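Local coordinates for actin-binding protein (Saccharomyces cerevisiae, PDB 1HQZ), which binds actin filaments but not actin monomers and regulates actin assembly by the ARP2/3 complex, here represented by its N-terminal cofilin-homology (ADF-H) domain, at residues I81-W86 with N109-Y114; A17-I22 with Y66-V71; Y114-T119 with M133-A138; I6-H11 with A104-N109; W32-P37 with P45-S50. All blocks are in the same frame, centred on the assembly; numbering follows the deposited sequence.

In the fold
All five contacts belong to one ADF-H domain, built on a mixed sheet with the strand order 43-49, 32-37, 65-71, 80-86, 116-120. Contact 5 is the hairpin at one end of the sheet, and contact 3, with its centre about 19 Å away, packs a helix on the strand at the other end. Between them, contact 2 lays helix 12-24 over strand 65-71, and contact 1, about 8 Å from it between centres, brings the turn that follows helix 93-110 onto strand 80-86. Contact 4 joins the N-terminal segment to that same helix. Along the chain, contact 5 is nested within contact 2, and contact 2 within contact 4, so residues far apart in sequence close one compact actin-binding domain.

Contact 1 (I81-W86 with N109-Y114); sequences IIIIGW and NLFKGY
I81 meets Y114 where the chain coming off helix 93-110 turns back beside strand 80-86, their CA atoms 4.7 Å apart. No hydrogen bond links 81-86 to 109-114, and the two come together mainly through side chains. The turn is shaped by F111, the centre of an inverse gamma turn, and by G113, whose positive phi of 91° would press a side chain against the carbonyl O of K112. I83 carries most of the packing. Its CG2 lies 3.6 Å from CB of Y114 and also touches CB of F111, while its CD1 sits over one face of the Y114 ring, 3.7 Å from the centroid, in a CH-pi contact. This is the return leg of a beta-alpha-beta unit, in which helix 93-110 connects strand 80-86 to its parallel neighbour 116-120. The Y114 ring reaches I83 because its CG stands between the backbone N and the carbonyl carbon (chi1 59°). The I83 chain runs obliquely to the ring, with CD1 nearer the rim than the middle. F103 and A107 of the helix also touch I83. Nearer the start of the strand, CG2 of I81 packs at 4.0 Å from CB of Y114, the two side chains crossing at about a right angle.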
# COMPACT_ATOMS: atom_id res chain seq x y z
N ILE A 81 -8.07 7.15 -2.01
CA ILE A 81 -7.21 6.10 -1.50
C ILE A 81 -6.51 5.32 -2.60
O ILE A 81 -7.13 4.89 -3.59
CB ILE A 81 -8.02 5.11 -0.60
CG1 ILE A 81 -8.42 5.76 0.73
CG2 ILE A 81 -7.17 3.92 -0.24
CD1 ILE A 81 -9.10 7.08 0.64
N ILE A 82 -5.20 5.15 -2.44
CA ILE A 82 -4.43 4.39 -3.41
C ILE A 82 -3.75 3.23 -2.67
O ILE A 82 -3.33 3.36 -1.53
CB ILE A 82 -3.36 5.27 -4.12
CG1 ILE A 82 -2.52 4.40 -5.06
CG2 ILE A 82 -2.49 5.98 -3.09
CD1 ILE A 82 -1.55 5.18 -5.96
N ILE A 83 -3.71 2.07 -3.31
CA ILE A 83 -3.04 0.94 -2.70
C ILE A 83 -1.95 0.56 -3.69
O ILE A 83 -2.15 0.63 -4.91
CB ILE A 83 -3.96 -0.25 -2.45
CG1 ILE A 83 -4.60 -0.72 -3.76
CG2 ILE A 83 -5.02 0.13 -1.45
CD1 ILE A 83 -5.32 -2.06 -3.63
N ILE A 84 -0.80 0.17 -3.16
CA ILE A 84 0.32 -0.20 -4.00
C ILE A 84 0.81 -1.61 -3.71
O ILE A 84 1.08 -1.96 -2.57
CB ILE A 84 1.48 0.81 -3.82
CG1 ILE A 84 1.07 2.15 -4.44
CG2 ILE A 84 2.76 0.27 -4.46
CD1 ILE A 84 2.04 3.26 -4.22
N GLY A 85 0.88 -2.42 -4.76
CA GLY A 85 1.39 -3.77 -4.64
C GLY A 85 2.83 -3.69 -5.11
O GLY A 85 3.12 -3.58 -6.30
N TRP A 86 3.74 -3.74 -4.15
CA TRP A 86 5.17 -3.65 -4.41
C TRP A 86 5.76 -5.06 -4.51
O TRP A 86 5.78 -5.82 -3.54
CB TRP A 86 5.80 -2.84 -3.27
CG TRP A 86 7.28 -2.77 -3.27
CD1 TRP A 86 8.13 -3.53 -2.53
CD2 TRP A 86 8.09 -1.88 -4.04
NE1 TRP A 86 9.43 -3.17 -2.78
CE2 TRP A 86 9.44 -2.16 -3.70
CE3 TRP A 86 7.82 -0.87 -4.97
CZ2 TRP A 86 10.52 -1.47 -4.27
CZ3 TRP A 86 8.90 -0.18 -5.54
CH2 TRP A 86 10.23 -0.49 -5.18
N ASN A 109 -9.81 -8.02 0.73
CA ASN A 109 -10.10 -8.28 2.14
C ASN A 109 -9.47 -7.38 3.18
O ASN A 109 -10.02 -7.23 4.28
CB ASN A 109 -9.72 -9.73 2.48
CG ASN A 109 -10.15 -10.71 1.42
OD1 ASN A 109 -11.32 -10.78 1.06
ND2 ASN A 109 -9.20 -11.48 0.92
N LEU A 110 -8.33 -6.78 2.88
CA LEU A 110 -7.66 -5.94 3.86
C LEU A 110 -7.77 -4.43 3.63
O LEU A 110 -8.41 -3.72 4.41
CB LEU A 110 -6.18 -6.34 3.95
CG LEU A 110 -5.34 -5.69 5.05
CD1 LEU A 110 -5.86 -6.11 6.42
CD2 LEU A 110 -3.88 -6.11 4.90
N PHE A 111 -7.15 -3.94 2.55
CA PHE A 111 -7.20 -2.51 2.25
C PHE A 111 -8.39 -2.17 1.37
O PHE A 111 -8.22 -1.60 0.29
CB PHE A 111 -5.91 -2.06 1.55
CG PHE A 111 -4.68 -2.16 2.42
CD1 PHE A 111 -3.41 -2.12 1.85
CD2 PHE A 111 -4.78 -2.26 3.80
CE1 PHE A 111 -2.26 -2.17 2.65
CE2 PHE A 111 -3.64 -2.31 4.61
CZ PHE A 111 -2.38 -2.27 4.03
N LYS A 112 -9.59 -2.53 1.81
CA LYS A 112 -10.79 -2.26 1.03
C LYS A 112 -11.11 -0.77 0.94
O LYS A 112 -10.75 0.00 1.84
CB LYS A 112 -12.01 -2.98 1.64
CG LYS A 112 -11.91 -4.50 1.66
CD LYS A 112 -13.14 -5.13 2.32
CE LYS A 112 -14.37 -4.96 1.44
NZ LYS A 112 -14.16 -5.56 0.09
N GLY A 113 -11.77 -0.38 -0.14
CA GLY A 113 -12.16 1.01 -0.32
C GLY A 113 -11.17 1.90 -1.06
O GLY A 113 -11.20 3.11 -0.92
N TYR A 114 -10.30 1.29 -1.85
CA TYR A 114 -9.30 2.04 -2.61
C TYR A 114 -9.88 2.59 -3.90
O TYR A 114 -10.81 2.01 -4.48
CB TYR A 114 -8.10 1.14 -2.93
CG TYR A 114 -8.46 -0.08 -3.74
CD1 TYR A 114 -8.52 -0.03 -5.13
CD2 TYR A 114 -8.80 -1.28 -3.10
CE1 TYR A 114 -8.92 -1.14 -5.87
CE2 TYR A 114 -9.20 -2.39 -3.84
CZ TYR A 114 -9.26 -2.31 -5.22
OH TYR A 114 -9.67 -3.41 -5.94

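Contact 2 (A17-I22 with Y66-V71); sequences AEYLKI and YGLARV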
# COMPACT_ATOMS: atom_id res chain seq x y z
N ALA A 17 -5.65 -0.91 12.70
CA ALA A 17 -5.58 0.36 13.42
C ALA A 17 -5.05 1.47 12.52
O ALA A 17 -5.56 2.58 12.53
CB ALA A 17 -4.69 0.21 14.65
N GLU A 18 -4.01 1.16 11.75
CA GLU A 18 -3.44 2.15 10.84
C GLU A 18 -4.36 2.32 9.64
O GLU A 18 -4.61 3.44 9.18
CB GLU A 18 -2.05 1.70 10.38
CG GLU A 18 -1.08 1.40 11.52
CD GLU A 18 -0.94 2.57 12.50
OE1 GLU A 18 -1.10 3.73 12.08
OE2 GLU A 18 -0.64 2.33 13.69
N TYR A 19 -4.89 1.20 9.16
CA TYR A 19 -5.80 1.21 8.02
C TYR A 19 -6.97 2.18 8.23
O TYR A 19 -7.21 3.07 7.41
CB TYR A 19 -6.33 -0.20 7.78
CG TYR A 19 -7.50 -0.27 6.83
CD1 TYR A 19 -7.35 -0.03 5.47
CD2 TYR A 19 -8.78 -0.56 7.31
CE1 TYR A 19 -8.46 -0.07 4.60
CE2 TYR A 19 -9.88 -0.61 6.46
CZ TYR A 19 -9.72 -0.36 5.11
OH TYR A 19 -10.83 -0.39 4.30
N LEU A 20 -7.69 2.03 9.34
CA LEU A 20 -8.84 2.90 9.62
C LEU A 20 -8.45 4.37 9.69
O LEU A 20 -9.13 5.21 9.10
CB LEU A 20 -9.53 2.49 10.92
CG LEU A 20 -10.39 1.24 10.82
CD1 LEU A 20 -10.96 0.89 12.18
CD2 LEU A 20 -11.52 1.47 9.81
N LYS A 21 -7.37 4.66 10.41
CA LYS A 21 -6.88 6.04 10.54
C LYS A 21 -6.76 6.67 9.17
O LYS A 21 -7.22 7.78 8.92
CB LYS A 21 -5.49 6.09 11.17
CG LYS A 21 -5.37 5.91 12.65
CD LYS A 21 -3.91 6.14 13.01
CE LYS A 21 -3.61 5.81 14.45
NZ LYS A 21 -2.15 5.99 14.70
N ILE A 22 -6.09 5.93 8.28
CA ILE A 22 -5.84 6.39 6.93
C ILE A 22 -7.07 6.54 6.05
O ILE A 22 -7.28 7.61 5.48
CB ILE A 22 -4.82 5.45 6.24
CG1 ILE A 22 -3.49 5.52 7.00
CG2 ILE A 22 -4.62 5.85 4.79
CD1 ILE A 22 -2.43 4.62 6.45
N TYR A 66 2.98 -4.04 0.69
CA TYR A 66 1.76 -3.39 0.25
C TYR A 66 1.68 -2.06 0.95
O TYR A 66 1.97 -1.96 2.15
CB TYR A 66 0.55 -4.27 0.57
CG TYR A 66 0.69 -5.65 -0.02
CD1 TYR A 66 1.39 -6.65 0.66
CD2 TYR A 66 0.22 -5.94 -1.29
CE1 TYR A 66 1.63 -7.89 0.08
CE2 TYR A 66 0.45 -7.17 -1.89
CZ TYR A 66 1.17 -8.14 -1.20
OH TYR A 66 1.44 -9.34 -1.81
N GLY A 67 1.32 -1.04 0.19
CA GLY A 67 1.21 0.30 0.74
C GLY A 67 -0.21 0.81 0.58
O GLY A 67 -0.95 0.39 -0.32
N LEU A 68 -0.59 1.72 1.47
CA LEU A 68 -1.93 2.30 1.48
C LEU A 68 -1.76 3.77 1.77
O LEU A 68 -1.07 4.14 2.72
CB LEU A 68 -2.75 1.66 2.60
CG LEU A 68 -4.12 2.24 2.94
CD1 LEU A 68 -5.13 1.84 1.89
CD2 LEU A 68 -4.55 1.70 4.31
N ALA A 69 -2.37 4.63 0.96
CA ALA A 69 -2.23 6.05 1.22
C ALA A 69 -3.47 6.84 0.86
O ALA A 69 -4.16 6.54 -0.11
CB ALA A 69 -1.02 6.61 0.49
N ARG A 70 -3.74 7.85 1.67
CA ARG A 70 -4.88 8.72 1.44
C ARG A 70 -4.28 10.00 0.89
O ARG A 70 -3.51 10.67 1.57
CB ARG A 70 -5.63 8.98 2.74
CG ARG A 70 -6.86 9.84 2.55
CD ARG A 70 -7.75 9.78 3.78
NE ARG A 70 -9.11 10.23 3.49
CZ ARG A 70 -9.55 11.45 3.76
NH1 ARG A 70 -8.74 12.33 4.31
NH2 ARG A 70 -10.81 11.79 3.49
N VAL A 71 -4.64 10.33 -0.34
CA VAL A 71 -4.07 11.51 -0.98
C VAL A 71 -5.08 12.40 -1.67
O VAL A 71 -6.12 11.94 -2.17
CB VAL A 71 -3.03 11.10 -2.05
CG1 VAL A 71 -2.14 12.28 -2.37
CG2 VAL A 71 -2.21 9.91 -1.57
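Y19 and I22, one helical turn apart on helix 12-24, rest on strand 65-71, Y19 on L68 and I22 on L68 and R70, an alpha-on-beta layer of the ADF-H fold in which the helix covers a central strand of the sheet. The short axes run 8.8 Å apart and only 23° from parallel, so Y19 and I22, on the same side of the helix, follow the strand. I22 points its two branches at different places. CG2, anti to the backbone N, lies 4.1 Å from CG of L68 and 3.9 Å from CB of R70, whereas CG1 stands beside the backbone N (chi1 -63°) and carries the extended chain on to CD1, 4.0 Å from the carbonyl O of L68. The I22 and L68 side chains lie antiparallel and overlap along their lengths. Replacing I22 with an alanine would probably open a gap above L68 and R70 and leave the L68 side chain less firmly held. Beyond this contact, I22 also packs on L33 of strand 32-37, and L68 on I81 and I83 of strand 80-86. Y19 swings its ring back toward the strand from a CB that does not face it, by placing CG anti to its own N (chi1 167°). Its hydroxyl is hydrogen-bonded to the carbonyl O of K112, which ties the helix to the turn after helix 93-110. At the ring's edge, near its plane, CD1 of Y19 meets CD2 of L68 at 3.5 Å.

Contact 3 (Y114-T119 with M133-A138); sequences YHVQVT and MKISNA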
# COMPACT_ATOMS: atom_id res chain seq x y z
N TYR A 114 -10.30 1.29 -1.85
CA TYR A 114 -9.30 2.04 -2.61
C TYR A 114 -9.88 2.59 -3.90
O TYR A 114 -10.81 2.01 -4.48
CB TYR A 114 -8.10 1.14 -2.93
CG TYR A 114 -8.46 -0.08 -3.74
CD1 TYR A 114 -8.52 -0.03 -5.13
CD2 TYR A 114 -8.80 -1.28 -3.10
CE1 TYR A 114 -8.92 -1.14 -5.87
CE2 TYR A 114 -9.20 -2.39 -3.84
CZ TYR A 114 -9.26 -2.31 -5.22
OH TYR A 114 -9.67 -3.41 -5.94
N HIS A 115 -9.36 3.73 -4.34
CA HIS A 115 -9.83 4.31 -5.58
C HIS A 115 -8.89 3.95 -6.71
O HIS A 115 -9.31 3.81 -7.86
CB HIS A 115 -9.93 5.83 -5.47
CG HIS A 115 -10.91 6.29 -4.44
ND1 HIS A 115 -10.57 6.50 -3.13
CD2 HIS A 115 -12.24 6.53 -4.53
CE1 HIS A 115 -11.65 6.85 -2.44
NE2 HIS A 115 -12.68 6.88 -3.27
N VAL A 116 -7.61 3.79 -6.37
CA VAL A 116 -6.58 3.46 -7.35
C VAL A 116 -5.71 2.30 -6.88
O VAL A 116 -5.31 2.24 -5.71
CB VAL A 116 -5.68 4.66 -7.60
CG1 VAL A 116 -4.64 4.32 -8.66
CG2 VAL A 116 -6.51 5.85 -8.04
N GLN A 117 -5.43 1.37 -7.79
CA GLN A 117 -4.60 0.21 -7.50
C GLN A 117 -3.45 0.17 -8.48
O GLN A 117 -3.66 0.14 -9.69
CB GLN A 117 -5.40 -1.09 -7.61
CG GLN A 117 -4.55 -2.32 -7.33
CD GLN A 117 -5.30 -3.64 -7.45
OE1 GLN A 117 -4.75 -4.69 -7.15
NE2 GLN A 117 -6.54 -3.59 -7.90
N VAL A 118 -2.22 0.16 -7.96
CA VAL A 118 -1.03 0.14 -8.77
C VAL A 118 -0.08 -1.00 -8.40
O VAL A 118 0.06 -1.35 -7.23
CB VAL A 118 -0.24 1.48 -8.66
CG1 VAL A 118 1.10 1.37 -9.37
CG2 VAL A 118 -1.05 2.61 -9.28
N THR A 119 0.57 -1.57 -9.41
CA THR A 119 1.55 -2.62 -9.21
C THR A 119 2.90 -1.95 -9.49
O THR A 119 3.08 -1.27 -10.51
CB THR A 119 1.34 -3.80 -10.18
OG1 THR A 119 0.15 -4.52 -9.82
CG2 THR A 119 2.53 -4.74 -10.13
N MET A 133 -1.89 11.86 -10.87
CA MET A 133 -2.75 11.96 -12.04
C MET A 133 -3.76 10.82 -12.04
O MET A 133 -4.95 11.03 -12.30
CB MET A 133 -1.93 11.89 -13.32
CG MET A 133 -2.76 12.02 -14.56
SD MET A 133 -1.78 11.70 -16.02
CE MET A 133 -1.94 9.88 -16.12
N LYS A 134 -3.27 9.62 -11.75
CA LYS A 134 -4.14 8.44 -11.69
C LYS A 134 -5.18 8.62 -10.59
O LYS A 134 -6.34 8.24 -10.75
CB LYS A 134 -3.31 7.18 -11.42
CG LYS A 134 -2.40 6.79 -12.56
CD LYS A 134 -1.81 5.41 -12.35
CE LYS A 134 -0.94 4.99 -13.52
NZ LYS A 134 -0.69 3.52 -13.48
N ILE A 135 -4.75 9.22 -9.49
CA ILE A 135 -5.64 9.46 -8.35
C ILE A 135 -6.72 10.46 -8.76
O ILE A 135 -7.90 10.28 -8.46
CB ILE A 135 -4.82 9.97 -7.14
CG1 ILE A 135 -4.02 8.81 -6.55
CG2 ILE A 135 -5.74 10.58 -6.09
CD1 ILE A 135 -3.09 9.20 -5.44
N SER A 136 -6.30 11.50 -9.46
CA SER A 136 -7.23 12.52 -9.91
C SER A 136 -8.26 11.98 -10.91
O SER A 136 -9.42 12.40 -10.88
CB SER A 136 -6.46 13.69 -10.52
OG SER A 136 -7.37 14.66 -11.01
N ASN A 137 -7.86 11.05 -11.78
CA ASN A 137 -8.76 10.46 -12.77
C ASN A 137 -9.51 9.21 -12.28
O ASN A 137 -10.20 8.53 -13.05
CB ASN A 137 -8.00 10.07 -14.04
CG ASN A 137 -7.48 11.28 -14.80
OD1 ASN A 137 -8.15 12.30 -14.89
ND2 ASN A 137 -6.28 11.15 -15.37
N ALA A 138 -9.39 8.91 -10.99
CA ALA A 138 -10.03 7.72 -10.44
C ALA A 138 -11.55 7.81 -10.30
O ALA A 138 -12.11 8.89 -10.13
CB ALA A 138 -9.42 7.41 -9.08
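V116 holds CG1 anti to its backbone N (chi1 -178°), which sets CG2 beside that N and sends the two methyls to different parts of segment 133-138. K134 has CG anti to its carbonyl carbon (chi1 -68°) and is extended from there on, so its chain lies alongside the strand. CG2 of V116 is the central contact atom. It lies 3.5 Å from CB of A138, closer than usual for two carbons, and is 3.6 Å from the carbonyl O of K134 and 4.1 Å from CG1 of I135. The other methyl, CG1, touches CB of K134, whose chain crosses the valine at about a right angle. Farther along the strand, CD of K134 approaches CG2 of V118 at 4.2 Å. At the opposite end, CB of A138 rests 4.0 Å from CB of H115 and also near the carbonyl O of H115. The alanine comes this close because the chain leaves helical geometry at N137, just after the helix, and turns back toward the strand. No hydrogen bond crosses between the segments, and the contact is mainly aliphatic. The imidazole of H115 turns to strand 80-86, where its ND1 is hydrogen-bonded to N of I81. This is helix-on-sheet packing of the ADF-H domain: helix 128-136, near the C terminus of this chain, lies against strand 116-120, the outermost strand on that side, which is backbone-bonded to strand 80-86, and I135 packs in addition on P73 in a loop.

Contact 4 (I6-H11 with A104-N109); sequences IDYTTH and AAVANN
The N-terminal segment that leads into helix 12-24 lies beside the last turns of helix 93-110, where Y8 meets N109 and I6 meets V106. ND2 of N109 donates to OH of Y8 at 3.1 Å, a bent bond (141° at the hydrogen) with the hydroxyl tilted 21° out of the amide plane. The phenol arrives at about a right angle to the asparagine side chain, and its OH also lies 3.2 Å from CB of N109. In the ADF-H fold this ties the N-terminal segment to the helix across most of the domain's sequence, since 92 residues lie between the segments, and N109 sits in a wider pi-type turn of the helix. CB of A105 borders the Y8 ring at its edge, 4.3 Å from CE2. A phenylalanine in place of Y8 would probably leave ND2 of N109 without this acceptor and the amide freer to turn. I6, with its side chain fully extended (chi1 -177°), sets CD1 3.8 Å from CG2 of V106; both side chains also touch Y66 of strand 65-71.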
# COMPACT_ATOMS: atom_id res chain seq x y z
N ILE A 6 -0.65 -15.18 1.81
CA ILE A 6 -0.19 -14.07 2.62
C ILE A 6 -0.85 -14.12 4.00
O ILE A 6 -2.00 -14.52 4.13
CB ILE A 6 -0.53 -12.70 1.98
CG1 ILE A 6 0.03 -11.57 2.86
CG2 ILE A 6 -2.05 -12.54 1.85
CD1 ILE A 6 -0.27 -10.18 2.35
N ASP A 7 -0.10 -13.71 5.01
CA ASP A 7 -0.65 -13.70 6.36
C ASP A 7 -0.75 -12.28 6.87
O ASP A 7 0.26 -11.66 7.21
CB ASP A 7 0.21 -14.55 7.30
CG ASP A 7 -0.10 -14.28 8.77
OD1 ASP A 7 -1.27 -14.01 9.10
OD2 ASP A 7 0.84 -14.37 9.59
N TYR A 8 -1.97 -11.76 6.92
CA TYR A 8 -2.22 -10.40 7.41
C TYR A 8 -3.25 -10.39 8.53
O TYR A 8 -3.80 -9.34 8.87
CB TYR A 8 -2.68 -9.48 6.27
CG TYR A 8 -3.85 -10.00 5.45
CD1 TYR A 8 -5.07 -10.31 6.04
CD2 TYR A 8 -3.73 -10.17 4.07
CE1 TYR A 8 -6.15 -10.78 5.28
CE2 TYR A 8 -4.79 -10.63 3.31
CZ TYR A 8 -6.00 -10.93 3.91
OH TYR A 8 -7.06 -11.36 3.14
N THR A 9 -3.54 -11.56 9.10
CA THR A 9 -4.52 -11.64 10.17
C THR A 9 -3.87 -11.77 11.55
O THR A 9 -4.46 -11.37 12.56
CB THR A 9 -5.50 -12.82 9.94
OG1 THR A 9 -4.76 -14.02 9.72
CG2 THR A 9 -6.37 -12.55 8.72
N THR A 10 -2.66 -12.31 11.58
CA THR A 10 -1.91 -12.47 12.82
C THR A 10 -1.76 -11.12 13.50
O THR A 10 -1.99 -10.98 14.71
CB THR A 10 -0.50 -13.04 12.55
OG1 THR A 10 -0.61 -14.39 12.11
CG2 THR A 10 0.35 -12.97 13.81
N HIS A 11 -1.36 -10.12 12.72
CA HIS A 11 -1.18 -8.77 13.24
C HIS A 11 -2.28 -7.84 12.74
O HIS A 11 -2.06 -6.66 12.47
CB HIS A 11 0.19 -8.24 12.83
CG HIS A 11 1.33 -9.04 13.38
ND1 HIS A 11 1.62 -9.10 14.73
CD2 HIS A 11 2.27 -9.80 12.77
CE1 HIS A 11 2.68 -9.87 14.92
NE2 HIS A 11 3.09 -10.30 13.75
N ALA A 104 -4.38 -9.44 -4.76
CA ALA A 104 -5.83 -9.49 -4.93
C ALA A 104 -6.48 -9.65 -3.55
O ALA A 104 -7.46 -8.98 -3.24
CB ALA A 104 -6.20 -10.67 -5.84
N ALA A 105 -5.91 -10.52 -2.72
CA ALA A 105 -6.43 -10.75 -1.37
C ALA A 105 -6.40 -9.47 -0.54
O ALA A 105 -7.37 -9.13 0.15
CB ALA A 105 -5.62 -11.84 -0.68
N VAL A 106 -5.27 -8.76 -0.58
CA VAL A 106 -5.13 -7.52 0.16
C VAL A 106 -6.14 -6.48 -0.32
O VAL A 106 -6.72 -5.74 0.48
CB VAL A 106 -3.73 -6.91 -0.02
CG1 VAL A 106 -3.68 -5.51 0.61
CG2 VAL A 106 -2.69 -7.82 0.61
N ALA A 107 -6.35 -6.42 -1.63
CA ALA A 107 -7.27 -5.45 -2.19
C ALA A 107 -8.73 -5.78 -1.89
O ALA A 107 -9.54 -4.87 -1.71
CB ALA A 107 -7.05 -5.33 -3.70
N ASN A 108 -9.06 -7.06 -1.83
CA ASN A 108 -10.44 -7.47 -1.57
C ASN A 108 -10.79 -7.66 -0.09
O ASN A 108 -11.94 -7.48 0.30
CB ASN A 108 -10.79 -8.77 -2.31
CG ASN A 108 -10.46 -8.73 -3.80
OD1 ASN A 108 -10.66 -7.71 -4.48
ND2 ASN A 108 -9.95 -9.85 -4.32
N ASN A 109 -9.81 -8.02 0.73
CA ASN A 109 -10.10 -8.28 2.14
C ASN A 109 -9.47 -7.38 3.18
O ASN A 109 -10.02 -7.23 4.28
CB ASN A 109 -9.72 -9.73 2.48
CG ASN A 109 -10.15 -10.71 1.42
OD1 ASN A 109 -11.32 -10.78 1.06
ND2 ASN A 109 -9.20 -11.48 0.92

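Contact 5 (W32-P37 with P45-S50); sequences WLIISP and PESTGS
W32 and G49 form one pair of the antiparallel hairpin of strands 32-37 and 43-49, which makes up one end of the ADF-H sheet. N of W32 donates to O of G49 at 3.3 Å, and the return bond from N of G49 to O of W32 is weak. The next hydrogen-bonded pair is firmer in one direction, with N of I34 reaching O of S47 at 3.0 Å. A classic beta bulge follows: E46 and S47 both face I34, so its carbonyl O takes two donors, N of E46 at 2.8 Å, approaching almost straight (166°), and N of S47 by a weak bond. The register shifts here by one residue, bringing I35 opposite P45. S36 and E46 draw together beside the bulge, and Q65 bonds to OG of S36 and, weakly, to OE1 of E46. OG of S47 has no polar partner in the model; it is buried at the edge of the W32 ring, 3.6 Å from CZ3. The indole folds back across the neighbouring strand (chi1 62°), covering the backbone of T48 and G49. A side chain at G49 would run into this ring, whose face has N of G49 above its centre, 3.3 Å from CE2.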
# COMPACT_ATOMS: atom_id res chain seq x y z
N TRP A 32 -0.50 7.45 5.33
CA TRP A 32 -0.04 6.32 4.54
C TRP A 32 0.54 5.24 5.43
O TRP A 32 0.94 5.50 6.57
CB TRP A 32 0.96 6.75 3.46
CG TRP A 32 2.24 7.36 3.95
CD1 TRP A 32 2.56 8.69 3.97
CD2 TRP A 32 3.42 6.66 4.37
NE1 TRP A 32 3.86 8.86 4.37
CE2 TRP A 32 4.41 7.63 4.62
CE3 TRP A 32 3.73 5.31 4.56
CZ2 TRP A 32 5.70 7.29 5.05
CZ3 TRP A 32 5.00 4.97 4.98
CH2 TRP A 32 5.98 5.96 5.22
N LEU A 33 0.59 4.03 4.90
CA LEU A 33 1.08 2.86 5.61
C LEU A 33 1.68 1.86 4.64
O LEU A 33 1.19 1.70 3.52
CB LEU A 33 -0.10 2.16 6.33
CG LEU A 33 0.04 0.65 6.64
CD1 LEU A 33 1.04 0.44 7.78
CD2 LEU A 33 -1.34 0.08 7.02
N ILE A 34 2.74 1.19 5.06
CA ILE A 34 3.36 0.16 4.25
C ILE A 34 3.45 -1.07 5.14
O ILE A 34 3.99 -0.99 6.26
CB ILE A 34 4.80 0.52 3.80
CG1 ILE A 34 4.77 1.64 2.76
CG2 ILE A 34 5.49 -0.73 3.23
CD1 ILE A 34 6.15 2.02 2.19
N ILE A 35 2.90 -2.19 4.69
CA ILE A 35 3.00 -3.41 5.48
C ILE A 35 4.01 -4.34 4.82
O ILE A 35 4.01 -4.51 3.60
CB ILE A 35 1.64 -4.15 5.63
CG1 ILE A 35 1.12 -4.57 4.25
CG2 ILE A 35 0.65 -3.25 6.37
CD1 ILE A 35 -0.12 -5.42 4.32
N SER A 36 4.87 -4.94 5.64
CA SER A 36 5.92 -5.82 5.16
C SER A 36 5.97 -7.10 6.00
O SER A 36 5.53 -7.12 7.16
CB SER A 36 7.26 -5.07 5.23
OG SER A 36 8.31 -5.78 4.60
N PRO A 37 6.51 -8.19 5.44
CA PRO A 37 6.59 -9.46 6.17
C PRO A 37 7.76 -9.53 7.16
O PRO A 37 8.88 -9.14 6.82
CB PRO A 37 6.72 -10.48 5.04
CG PRO A 37 7.62 -9.75 4.09
CD PRO A 37 7.06 -8.33 4.08
N PRO A 45 2.62 -3.70 10.14
CA PRO A 45 3.00 -2.34 9.76
C PRO A 45 4.50 -2.15 9.84
O PRO A 45 5.10 -2.42 10.86
CB PRO A 45 2.27 -1.48 10.79
CG PRO A 45 1.06 -2.29 11.09
CD PRO A 45 1.63 -3.68 11.22
N GLU A 46 5.11 -1.70 8.75
CA GLU A 46 6.54 -1.48 8.77
C GLU A 46 6.80 -0.01 9.01
O GLU A 46 7.67 0.36 9.79
CB GLU A 46 7.19 -1.90 7.46
CG GLU A 46 8.67 -1.62 7.46
CD GLU A 46 9.39 -2.32 6.33
OE1 GLU A 46 9.56 -1.71 5.25
OE2 GLU A 46 9.77 -3.49 6.54
N SER A 47 6.03 0.83 8.33
CA SER A 47 6.18 2.27 8.45
C SER A 47 4.89 3.00 8.11
O SER A 47 4.02 2.46 7.42
CB SER A 47 7.29 2.75 7.52
OG SER A 47 7.05 2.29 6.21
N THR A 48 4.79 4.22 8.61
CA THR A 48 3.64 5.07 8.39
C THR A 48 4.22 6.48 8.36
O THR A 48 5.33 6.70 8.84
CB THR A 48 2.61 4.98 9.55
OG1 THR A 48 3.22 5.40 10.77
CG2 THR A 48 2.10 3.54 9.71
N GLY A 49 3.49 7.42 7.78
CA GLY A 49 3.97 8.78 7.71
C GLY A 49 2.86 9.69 7.24
O GLY A 49 1.76 9.22 6.93
N SER A 50 3.15 10.99 7.15
CA SER A 50 2.13 11.93 6.71
C SER A 50 2.30 12.40 5.27
O SER A 50 1.32 12.77 4.63
CB SER A 50 2.11 13.15 7.64
OG SER A 50 3.39 13.74 7.68